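Local coordinates for protein myosin light chain 1 (Saccharomyces cerevisiae, PDB 1M45) that serves as a light chain for yeast class II and class V myosins, binding their IQ motifs, and helps assemble the contractile actomyosin ring at cytokinesis, at residues K87-F92 with K139-D144. Sequence-based numbering, arbitrary orientation.
Sequences KAFQVF and KKFIED
Phe89 reaches from helix 83-90 to Phe141 and Ile142 of helix 138-146, joining the entering helix of the first hand of the C-terminal EF-hand pair to the exiting helix of its second hand. The contact is wholly apolar and small, 118 Å² buried over both sides. Two neighbouring parts of the Phe89 ring do the touching: CZ lies 3.8 Å from CE2 of Phe141, while CE1 lies 3.6 Å from CD1 of Ile142. The two phenylalanine side chains cross at about a right angle, whereas Phe89 and Ile142 run past one another in opposite senses. In Ile142 it is the CG1 branch that makes the contact; chi1 of -67° sets CG1 opposite the carbonyl carbon, and CD1 of Ile142, meeting the ring obliquely, also lies 3.7 Å from CD1 of Phe89. Phe141 swings its ring opposite its own backbone N (chi1 166°), presenting CD2 and CE2 to Phe89. Outside the two segments, Leu105 and Met108 of helix 102-111 also pack on the Phe89 ring, the Tyr138 ring meets it with planes at about 15°, and an apolar side chain of the bound IQ peptide reaches it too. CG1 of Ile142 completes the contact, 3.8 Å from CE1 of Phe89.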
# COMPACT_ATOMS: atom_id res chain seq x y z
N LYS A 87 -10.56 -11.67 10.40
CA LYS A 87 -10.17 -13.01 10.85
C LYS A 87 -8.66 -13.13 11.10
O LYS A 87 -8.24 -13.78 12.07
CB LYS A 87 -10.64 -14.06 9.84
CG LYS A 87 -12.12 -14.35 9.97
CD LYS A 87 -12.55 -15.48 9.06
CE LYS A 87 -14.02 -15.83 9.28
NZ LYS A 87 -14.96 -14.70 8.94
N ALA A 88 -7.86 -12.50 10.24
CA ALA A 88 -6.40 -12.51 10.42
C ALA A 88 -5.98 -11.84 11.74
O ALA A 88 -5.05 -12.33 12.43
CB ALA A 88 -5.66 -11.85 9.21
N PHE A 89 -6.62 -10.73 12.07
CA PHE A 89 -6.33 -10.04 13.33
C PHE A 89 -6.89 -10.87 14.51
O PHE A 89 -6.33 -10.86 15.60
CB PHE A 89 -6.92 -8.63 13.36
CG PHE A 89 -6.08 -7.62 12.65
CD1 PHE A 89 -6.27 -7.33 11.31
CD2 PHE A 89 -5.01 -7.03 13.33
CE1 PHE A 89 -5.47 -6.40 10.67
CE2 PHE A 89 -4.19 -6.10 12.69
CZ PHE A 89 -4.43 -5.79 11.35
N GLN A 90 -8.01 -11.55 14.29
CA GLN A 90 -8.62 -12.31 15.38
C GLN A 90 -7.66 -13.40 15.84
O GLN A 90 -7.71 -13.82 16.99
CB GLN A 90 -9.99 -12.85 15.01
CG GLN A 90 -11.02 -11.73 15.01
CD GLN A 90 -12.42 -12.19 14.62
OE1 GLN A 90 -13.38 -11.42 14.74
NE2 GLN A 90 -12.55 -13.43 14.16
N VAL A 91 -6.77 -13.80 14.96
CA VAL A 91 -5.75 -14.79 15.31
C VAL A 91 -4.84 -14.28 16.43
O VAL A 91 -4.37 -15.06 17.28
CB VAL A 91 -4.96 -15.20 14.08
CG1 VAL A 91 -3.70 -15.98 14.47
CG2 VAL A 91 -5.83 -16.01 13.13
N PHE A 92 -4.64 -12.97 16.48
CA PHE A 92 -3.79 -12.34 17.47
C PHE A 92 -4.59 -11.61 18.53
O PHE A 92 -4.06 -10.85 19.31
CB PHE A 92 -2.83 -11.38 16.77
CG PHE A 92 -1.94 -12.08 15.78
CD1 PHE A 92 -2.42 -12.41 14.50
CD2 PHE A 92 -0.63 -12.40 16.11
CE1 PHE A 92 -1.60 -13.09 13.59
CE2 PHE A 92 0.19 -13.06 15.20
CZ PHE A 92 -0.30 -13.41 13.93
N LYS A 139 -9.98 -2.86 13.81
CA LYS A 139 -10.98 -2.44 12.82
C LYS A 139 -10.78 -0.99 12.40
O LYS A 139 -10.95 -0.66 11.21
CB LYS A 139 -12.40 -2.64 13.34
CG LYS A 139 -12.87 -4.07 13.26
CD LYS A 139 -14.34 -4.16 13.66
CE LYS A 139 -14.87 -5.54 13.48
NZ LYS A 139 -14.82 -5.96 12.07
N LYS A 140 -10.48 -0.13 13.36
CA LYS A 140 -10.22 1.27 13.05
C LYS A 140 -8.95 1.41 12.22
O LYS A 140 -8.89 2.20 11.27
CB LYS A 140 -10.15 2.11 14.33
CG LYS A 140 -9.84 3.56 14.06
CD LYS A 140 -9.75 4.38 15.36
CE LYS A 140 -9.81 5.89 15.04
NZ LYS A 140 -8.69 6.37 14.16
N PHE A 141 -7.94 0.61 12.57
CA PHE A 141 -6.70 0.61 11.84
C PHE A 141 -6.96 0.20 10.39
O PHE A 141 -6.50 0.88 9.47
CB PHE A 141 -5.70 -0.34 12.52
CG PHE A 141 -4.51 -0.68 11.67
CD1 PHE A 141 -3.48 0.25 11.51
CD2 PHE A 141 -4.41 -1.93 11.06
CE1 PHE A 141 -2.36 -0.08 10.70
CE2 PHE A 141 -3.32 -2.27 10.26
CZ PHE A 141 -2.29 -1.34 10.08
N ILE A 142 -7.67 -0.92 10.20
CA ILE A 142 -7.98 -1.39 8.84
C ILE A 142 -8.72 -0.31 8.06
O ILE A 142 -8.43 -0.07 6.87
CB ILE A 142 -8.78 -2.67 8.88
CG1 ILE A 142 -7.90 -3.80 9.45
CG2 ILE A 142 -9.22 -3.07 7.47
CD1 ILE A 142 -8.74 -5.01 9.95
N GLU A 143 -9.69 0.33 8.71
CA GLU A 143 -10.46 1.40 8.03
C GLU A 143 -9.55 2.52 7.53
O GLU A 143 -9.69 3.02 6.40
CB GLU A 143 -11.55 1.97 8.92
CG GLU A 143 -12.59 0.92 9.24
CD GLU A 143 -13.47 0.59 8.05
OE1 GLU A 143 -13.71 1.49 7.20
OE2 GLU A 143 -13.90 -0.56 7.96
N ASP A 144 -8.59 2.90 8.37
CA ASP A 144 -7.66 3.95 7.97
C ASP A 144 -6.80 3.53 6.79
O ASP A 144 -6.57 4.31 5.85
CB ASP A 144 -6.77 4.32 9.17
CG ASP A 144 -7.50 5.17 10.21
OD1 ASP A 144 -6.92 5.39 11.31
OD2 ASP A 144 -8.65 5.62 10.06